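Local coordinates for multi-copper Oxidase CueO (Ochrobactrum, PDB 6EVG), which catalyses the laccase-type oxidation of lignin model compounds and lignosulfonate with copper, probably coupling it to the reduction of oxygen to water, at residues A158-P163 against R317-D322; E268-L273 against P454-G459. All coordinates share one frame; numbering follows the deposited sequence.

Interaction 1. Residues A158-P163 against R317-D322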
ATOM      1  N   ALA A 158      -2.804 -13.965  19.496  1.00 12.65           N
ATOM      2  CA  ALA A 158      -3.367 -14.040  20.872  1.00 14.42           C
ATOM      3  C   ALA A 158      -2.253 -13.956  21.908  1.00 15.16           C
ATOM      4  O   ALA A 158      -2.420 -13.232  22.917  1.00 16.76           O
ATOM      5  CB  ALA A 158      -4.206 -15.291  21.066  1.00 18.40           C
ATOM      6  N   GLU A 159      -1.153 -14.655  21.675  1.00 15.02           N
ATOM      7  CA  GLU A 159      -0.014 -14.610  22.587  1.00 15.68           C
ATOM      8  C   GLU A 159       0.612 -13.202  22.627  1.00 14.80           C
ATOM      9  O   GLU A 159       1.131 -12.792  23.659  1.00 16.78           O
ATOM     10  CB  GLU A 159       1.051 -15.636  22.180  1.00 19.23           C
ATOM     11  CG  GLU A 159       2.206 -15.724  23.149  1.00 27.88           C
ATOM     12  CD  GLU A 159       3.302 -16.675  22.703  1.00 36.18           C
ATOM     13  OE1 GLU A 159       3.056 -17.533  21.814  1.00 46.19           O
ATOM     14  OE2 GLU A 159       4.415 -16.561  23.262  1.00 49.81           O
ATOM     15  N   ARG A 160       0.526 -12.469  21.520  1.00 12.10           N
ATOM     16  CA  ARG A 160       1.003 -11.092  21.472  1.00 13.06           C
ATOM     17  C   ARG A 160       0.079 -10.113  22.217  1.00 11.96           C
ATOM     18  O   ARG A 160       0.428  -8.957  22.387  1.00 15.23           O
ATOM     19  CB  ARG A 160       1.150 -10.620  20.009  1.00 11.26           C
ATOM     20  CG  ARG A 160       2.244 -11.357  19.217  1.00 11.57           C
ATOM     21  CD  ARG A 160       2.295 -10.865  17.783  1.00 11.73           C
ATOM     22  NE  ARG A 160       3.396 -11.527  17.086  1.00 12.84           N
ATOM     23  CZ  ARG A 160       3.278 -12.550  16.268  1.00 12.43           C
ATOM     24  NH1 ARG A 160       2.114 -12.982  15.848  1.00 11.96           N
ATOM     25  NH2 ARG A 160       4.390 -13.142  15.846  1.00 13.72           N
ATOM     26  N   GLY A 161      -1.132 -10.542  22.529  1.00 11.63           N
ATOM     27  CA  GLY A 161      -2.089  -9.637  23.099  1.00 12.58           C
ATOM     28  C   GLY A 161      -2.819  -8.762  22.118  1.00 11.76           C
ATOM     29  O   GLY A 161      -3.253  -7.644  22.453  1.00 13.63           O
ATOM     30  N   LEU A 162      -2.959  -9.211  20.880  1.00 10.02           N
ATOM     31  CA  LEU A 162      -3.540  -8.390  19.837  1.00 10.11           C
ATOM     32  C   LEU A 162      -4.970  -8.828  19.565  1.00 10.42           C
ATOM     33  O   LEU A 162      -5.267 -10.045  19.497  1.00 12.59           O
ATOM     34  CB  LEU A 162      -2.766  -8.499  18.559  1.00 10.18           C
ATOM     35  CG  LEU A 162      -1.322  -7.980  18.603  1.00 10.09           C
ATOM     36  CD1 LEU A 162      -0.545  -8.319  17.348  1.00 12.09           C
ATOM     37  CD2 LEU A 162      -1.273  -6.507  18.868  1.00 12.32           C
ATOM     38  N   PRO A 163      -5.878  -7.885  19.296  1.00 10.41           N
ATOM     39  CA  PRO A 163      -7.225  -8.223  18.797  1.00 10.12           C
ATOM     40  C   PRO A 163      -7.084  -8.972  17.464  1.00 10.52           C
ATOM     41  O   PRO A 163      -6.248  -8.583  16.665  1.00 11.06           O
ATOM     42  CB  PRO A 163      -7.883  -6.852  18.627  1.00 10.31           C
ATOM     43  CG  PRO A 163      -7.101  -5.899  19.490  1.00 10.30           C
ATOM     44  CD  PRO A 163      -5.711  -6.415  19.408  1.00 10.40           C
ATOM     45  N   ARG A 317       5.209  -4.677  24.376  1.00 12.52           N
ATOM     46  CA  ARG A 317       6.350  -5.247  23.677  1.00 13.18           C
ATOM     47  C   ARG A 317       5.874  -6.354  22.712  1.00 12.54           C
ATOM     48  O   ARG A 317       5.005  -7.093  23.049  1.00 16.07           O
ATOM     49  CB  ARG A 317       7.395  -5.830  24.661  1.00 17.33           C
ATOM     50  CG  ARG A 317       8.717  -6.179  23.979  1.00 22.92           C
ATOM     51  CD  ARG A 317       9.866  -6.363  24.946  1.00 30.08           C
ATOM     52  NE  ARG A 317       9.592  -7.468  25.791  1.00 41.79           N
ATOM     53  CZ  ARG A 317      10.309  -8.566  25.752  1.00 37.38           C
ATOM     54  NH1 ARG A 317      11.279  -8.679  24.866  1.00 27.62           N
ATOM     55  NH2 ARG A 317      10.044  -9.536  26.582  1.00 29.80           N
ATOM     56  N   LEU A 318       6.445  -6.360  21.509  1.00 12.13           N
ATOM     57  CA  LEU A 318       6.170  -7.373  20.511  1.00 11.60           C
ATOM     58  C   LEU A 318       7.486  -7.938  19.990  1.00 12.16           C
ATOM     59  O   LEU A 318       8.570  -7.411  20.284  1.00 15.04           O
ATOM     60  CB  LEU A 318       5.327  -6.781  19.380  1.00 10.73           C
ATOM     61  CG  LEU A 318       3.933  -6.298  19.773  1.00 11.29           C
ATOM     62  CD1 LEU A 318       3.314  -5.552  18.626  1.00 11.93           C
ATOM     63  CD2 LEU A 318       3.038  -7.441  20.244  1.00 12.95           C
ATOM     64  N   ASP A 319       7.402  -8.950  19.116  1.00 13.51           N
ATOM     65  CA  ASP A 319       8.543  -9.572  18.479  1.00 13.58           C
ATOM     66  C   ASP A 319       8.885  -8.851  17.178  1.00 15.29           C
ATOM     67  O   ASP A 319       8.467  -9.251  16.111  1.00 23.12           O
ATOM     68  CB  ASP A 319       8.227 -11.045  18.211  1.00 14.67           C
ATOM     69  CG  ASP A 319       6.946 -11.273  17.386  1.00 15.97           C
ATOM     70  OD1 ASP A 319       5.906 -10.662  17.706  1.00 17.86           O
ATOM     71  OD2 ASP A 319       6.943 -12.113  16.446  1.00 18.11           O
ATOM     72  N   GLY A 320       9.637  -7.820  17.237  1.00 17.59           N
ATOM     73  CA  GLY A 320      10.062  -7.085  16.073  1.00 17.11           C
ATOM     74  C   GLY A 320      11.559  -7.195  15.920  1.00 16.89           C
ATOM     75  O   GLY A 320      12.249  -7.805  16.742  1.00 20.08           O
ATOM     76  N   PRO A 321      12.112  -6.612  14.841  1.00 14.66           N
ATOM     77  CA  PRO A 321      13.512  -6.621  14.599  1.00 16.00           C
ATOM     78  C   PRO A 321      14.275  -5.763  15.621  1.00 17.44           C
ATOM     79  O   PRO A 321      13.742  -4.826  16.192  1.00 17.13           O
ATOM     80  CB  PRO A 321      13.630  -6.104  13.188  1.00 17.07           C
ATOM     81  CG  PRO A 321      12.460  -5.227  13.016  1.00 14.75           C
ATOM     82  CD  PRO A 321      11.376  -5.935  13.769  1.00 14.28           C
ATOM     83  N   ASP A 322      15.570  -6.040  15.714  1.00 19.80           N
ATOM     84  CA  ASP A 322      16.512  -5.189  16.449  1.00 21.35           C
ATOM     85  C   ASP A 322      16.922  -3.976  15.612  1.00 18.83           C
ATOM     86  O   ASP A 322      16.508  -3.827  14.516  1.00 18.22           O
ATOM     87  CB  ASP A 322      17.734  -5.992  16.899  1.00 25.11           C
ATOM     88  CG  ASP A 322      17.354  -7.176  17.842  1.00 31.78           C
ATOM     89  OD1 ASP A 322      16.526  -6.960  18.737  1.00 39.97           O
ATOM     90  OD2 ASP A 322      17.828  -8.295  17.630  1.00 41.90           O
TER
HETATM   91  O   HOH W   1       2.823  -8.703  23.679  1.00 28.86           O
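R160 grips D319 side-on, with NE and NH2, across two loops of a multicopper oxidase built from cupredoxin-like beta sandwiches. Segment 158-163 lies in the loop between strand 148-153 of one sandwich and strand 170-178 of the next, and 317-322 belongs to the later passage from strand 295-303 to strand 332-336. R160 NE lies 2.7 Å from D319 OD1, while R160 NH2 reaches D319 OD2 at 2.8 Å. Both bonds are nearly straight and meet the syn sides of the carboxylate oxygens, somewhat out of the carboxylate plane, and the two flat groups are only 16° from coplanar. Arginine suits the place because it can offer two parallel N-H groups to two oxygens and still use its other N-H bonds: NH1 pairs with D157 and NH2 also with D154. The three carboxylates probably share out its charge. The chain of R160 is extended from CG to NE, which carries the guanidinium across to the exposed D319.

The close packing lies at the root of the arginine. L318 CD2 rests 3.7 Å from R160 CB, where a branched aliphatic side chain also fills the space against F252 and P256 of strand 251-259. A type I turn from A158 to G161 presents R160 here; G161 takes left-handed backbone angles, where a side chain would crowd R160 O. On the looser, hydrated side a water links two acceptors that cannot bond each other, donating to R160 O at 2.7 Å and to R317 O at 2.8 Å.

Interaction 2. Residues E268-L273 against P454-G459. With EDO (1,2-ethanediol), chain D.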
ATOM      1  N   GLU A 268       1.747   2.312   1.689  1.00  7.27           N
ATOM      2  CA  GLU A 268       2.095   1.991   3.056  1.00  7.40           C
ATOM      3  C   GLU A 268       0.922   1.391   3.797  1.00  6.47           C
ATOM      4  O   GLU A 268      -0.243   1.698   3.539  1.00  7.33           O
ATOM      5  CB  GLU A 268       2.565   3.242   3.826  1.00  7.75           C
ATOM      6  CG  GLU A 268       3.870   3.858   3.370  1.00  8.61           C
ATOM      7  CD  GLU A 268       4.311   4.910   4.407  1.00  8.48           C
ATOM      8  OE1 GLU A 268       3.816   6.057   4.311  1.00  8.90           O
ATOM      9  OE2 GLU A 268       5.115   4.535   5.298  1.00  8.89           O
ATOM     10  N   ARG A 269       1.322   0.579   4.790  1.00  6.69           N
ATOM     11  CA  ARG A 269       0.359   0.007   5.737  1.00  7.13           C
ATOM     12  C   ARG A 269       0.827   0.278   7.147  1.00  7.10           C
ATOM     13  O   ARG A 269       2.015   0.174   7.452  1.00  7.56           O
ATOM     14  CB  ARG A 269       0.195  -1.530   5.583  1.00  7.35           C
ATOM     15  CG  ARG A 269      -0.460  -1.984   4.282  1.00  7.79           C
ATOM     16  CD  ARG A 269       0.491  -2.090   3.101  1.00  7.41           C
ATOM     17  NE  ARG A 269       1.404  -3.207   3.269  1.00  6.90           N
ATOM     18  CZ  ARG A 269       2.594  -3.296   2.696  1.00  6.65           C
ATOM     19  NH1 ARG A 269       3.078  -2.305   1.930  1.00  7.13           N
ATOM     20  NH2 ARG A 269       3.324  -4.403   2.870  1.00  7.13           N
ATOM     21  N   TYR A 270      -0.133   0.536   8.050  1.00  7.16           N
ATOM     22  CA  TYR A 270       0.146   0.562   9.479  1.00  7.38           C
ATOM     23  C   TYR A 270      -1.006  -0.165  10.190  1.00  7.23           C
ATOM     24  O   TYR A 270      -2.184   0.066   9.886  1.00  8.70           O
ATOM     25  CB  TYR A 270       0.236   1.982  10.028  1.00  7.75           C
ATOM     26  CG  TYR A 270       1.474   2.717   9.550  1.00  7.64           C
ATOM     27  CD1 TYR A 270       2.677   2.573  10.212  1.00  7.92           C
ATOM     28  CD2 TYR A 270       1.456   3.498   8.414  1.00  8.17           C
ATOM     29  CE1 TYR A 270       3.823   3.240   9.763  1.00  8.70           C
ATOM     30  CE2 TYR A 270       2.583   4.168   7.964  1.00  9.20           C
ATOM     31  CZ  TYR A 270       3.753   4.013   8.644  1.00  9.13           C
ATOM     32  OH  TYR A 270       4.936   4.627   8.186  1.00 10.78           O
ATOM     33  N   GLU A 271      -0.631  -0.985  11.171  1.00  6.90           N
ATOM     34  CA  GLU A 271      -1.637  -1.588  12.077  1.00  7.11           C
ATOM     35  C   GLU A 271      -1.574  -0.825  13.400  1.00  7.49           C
ATOM     36  O   GLU A 271      -0.470  -0.649  13.962  1.00  8.14           O
ATOM     37  CB  GLU A 271      -1.369  -3.056  12.304  1.00  7.69           C
ATOM     38  CG  GLU A 271      -1.294  -3.909  11.041  1.00  8.80           C
ATOM     39  CD  GLU A 271      -1.151  -5.376  11.308  1.00 10.28           C
ATOM     40  OE1 GLU A 271      -1.855  -5.905  12.171  1.00 15.60           O
ATOM     41  OE2 GLU A 271      -0.288  -5.999  10.681  1.00 13.38           O
ATOM     42  N   VAL A 272      -2.735  -0.351  13.841  1.00  7.55           N
ATOM     43  CA  VAL A 272      -2.811   0.454  15.059  1.00  8.10           C
ATOM     44  C   VAL A 272      -3.861  -0.114  15.976  1.00  8.41           C
ATOM     45  O   VAL A 272      -4.850  -0.727  15.571  1.00 10.22           O
ATOM     46  CB  VAL A 272      -3.117   1.905  14.728  1.00  9.45           C
ATOM     47  CG1 VAL A 272      -2.060   2.489  13.805  1.00 10.82           C
ATOM     48  CG2 VAL A 272      -4.514   2.138  14.234  1.00 10.20           C
ATOM     49  N   LEU A 273      -3.639   0.083  17.278  1.00  7.64           N
ATOM     50  CA  LEU A 273      -4.653  -0.257  18.291  1.00  7.88           C
ATOM     51  C   LEU A 273      -5.223   1.034  18.842  1.00  8.61           C
ATOM     52  O   LEU A 273      -4.483   1.937  19.220  1.00  9.73           O
ATOM     53  CB  LEU A 273      -4.038  -1.088  19.414  1.00  8.49           C
ATOM     54  CG  LEU A 273      -3.331  -2.359  19.053  1.00 11.29           C
ATOM     55  CD1 LEU A 273      -2.883  -3.156  20.242  1.00 12.05           C
ATOM     56  CD2 LEU A 273      -4.012  -3.236  18.110  1.00 12.08           C
ATOM     57  N   PRO A 454      11.099   7.785  13.816  1.00 12.89           N
ATOM     58  CA  PRO A 454      10.316   7.429  15.035  1.00 13.40           C
ATOM     59  C   PRO A 454      10.127   5.919  15.048  1.00 12.11           C
ATOM     60  O   PRO A 454      10.144   5.249  14.008  1.00 11.83           O
ATOM     61  CB  PRO A 454       9.008   8.186  14.860  1.00 14.93           C
ATOM     62  CG  PRO A 454       8.874   8.275  13.407  1.00 14.17           C
ATOM     63  CD  PRO A 454      10.255   8.468  12.834  1.00 13.43           C
ATOM     64  N   ALA A 455       9.825   5.394  16.235  1.00 12.95           N
ATOM     65  CA  ALA A 455       9.675   3.964  16.410  1.00 11.91           C
ATOM     66  C   ALA A 455       8.667   3.330  15.427  1.00 10.95           C
ATOM     67  O   ALA A 455       8.918   2.261  14.868  1.00 11.46           O
ATOM     68  CB  ALA A 455       9.272   3.605  17.847  1.00 13.93           C
ATOM     69  N   HIS A 456       7.539   4.005  15.209  1.00 10.67           N
ATOM     70  CA  HIS A 456       6.513   3.440  14.348  1.00 10.90           C
ATOM     71  C   HIS A 456       6.977   3.247  12.888  1.00  9.79           C
ATOM     72  O   HIS A 456       6.329   2.467  12.146  1.00 10.53           O
ATOM     73  CB  HIS A 456       5.197   4.191  14.424  1.00 10.85           C
ATOM     74  CG  HIS A 456       5.135   5.529  13.752  1.00 11.25           C
ATOM     75  ND1 HIS A 456       5.633   6.690  14.314  1.00 11.73           N
ATOM     76  CD2 HIS A 456       4.512   5.940  12.620  1.00 10.94           C
ATOM     77  CE1 HIS A 456       5.314   7.733  13.559  1.00 11.45           C
ATOM     78  NE2 HIS A 456       4.650   7.313  12.497  1.00 12.26           N
ATOM     79  N   GLN A 457       8.030   3.986  12.473  1.00  9.93           N
ATOM     80  CA  GLN A 457       8.543   3.888  11.117  1.00 10.17           C
ATOM     81  C   GLN A 457       9.872   3.144  11.066  1.00  9.96           C
ATOM     82  O   GLN A 457      10.543   3.208  10.027  1.00 11.22           O
ATOM     83  CB  GLN A 457       8.710   5.277  10.551  1.00 10.94           C
ATOM     84  CG  GLN A 457       7.392   6.044  10.435  1.00 11.32           C
ATOM     85  CD  GLN A 457       7.528   7.520  10.077  1.00 12.44           C
ATOM     86  OE1 GLN A 457       8.627   8.045   9.964  1.00 15.30           O
ATOM     87  NE2 GLN A 457       6.391   8.171   9.802  1.00 17.82           N
ATOM     88  N   SER A 458      10.245   2.447  12.129  1.00  9.35           N
ATOM     89  CA  SER A 458      11.599   1.894  12.271  1.00 10.00           C
ATOM     90  C   SER A 458      11.726   0.419  11.961  1.00 10.04           C
ATOM     91  O   SER A 458      12.852  -0.092  11.932  1.00 10.90           O
ATOM     92  CB  SER A 458      12.134   2.151  13.677  1.00 10.96           C
ATOM     93  OG  SER A 458      11.414   1.356  14.638  1.00 12.81           O
ATOM     94  N   GLY A 459      10.604  -0.276  11.775  1.00  9.24           N
ATOM     95  CA  GLY A 459      10.648  -1.718  11.531  1.00  9.23           C
ATOM     96  C   GLY A 459      10.933  -2.062  10.056  1.00  8.45           C
ATOM     97  O   GLY A 459      11.442  -1.244   9.305  1.00  9.64           O
TER
HETATM   98  C1  EDO D 603       7.752   6.740   6.646  1.00 11.33           C
HETATM   99  O1  EDO D 603       7.181   6.381   5.391  1.00 10.57           O
HETATM  100  C2  EDO D 603       8.838   7.768   6.432  1.00 11.12           C
HETATM  101  O2  EDO D 603       8.332   9.021   5.944  1.00 12.59           O
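E268 OE2 is gripped by K461 NZ, in a salt bridge, and by O1 of an ethanediol molecule, which donates to it at 2.8 Å and lies between E268 and Q457. The ethanediol probably comes from the crystallisation liquor; it is also hydrogen-bonded to L465 O. E268 OE1 is held separately by S265 OG, so both carboxylate oxygens of this buried glutamate have partners. Q457 lines the other side of the ethanediol, its CD standing 3.5 Å from ethanediol C1.

Y270 makes the direct contact between the segments. Its ring springs from strand 269-275, with CG anti to the carbonyl carbon (chi1 -70°), and reaches the loop at its CE1 edge. There H456 O lies in the ring plane, 3.5 Å from Y270 CE1, a place where a C-H rather than the pi face meets the oxygen. This strand is an inner member of a cupredoxin-like beta sandwich, and 454-459 lies in the loop between strands 442-448 and 463-466 of another, so the tyrosine bridges two sandwiches. A long aromatic residue suits this span, and V245, L262 and I264 surround its nonpolar part.

The Y270 and H456 rings are inclined to each other at 55°, with H456 CD2 4.0 Å from Y270 CE1. H456 turns its polar ND1 to E257 OE1. Over one face of the imidazole lies Q457 CG, which also sits 3.6 Å from Y270 OH. With an alanine here, Y270 OH and the covered imidazole face would probably lose the methylene they share, and the ethanediol the amide beside it, leaving a gap between tyrosine and loop. Behind them, A455 O accepts from S458 N and, at 2.7 Å, from S458 OG, closing the turn that presents H456.

Interaction 1 is a surface contact and interaction 2 a buried one, their centres 13 Å apart. The former joins two loops by a charged pair, a leucine and a water; the latter sets a tyrosine from a strand against a short turn, with no hydrogen bond running directly between its segments. The two contacts touch: P163 CD packs on L273 CD2 at 3.8 Å, L162 also touches L273, and P321 meets G459, so the first loop lies against the strand that carries Y270. R444 further ties both together, bonding to D322 O and S458 O. Strand 251-259 serves each as well, giving F252 to interaction 1 and E257 to interaction 2.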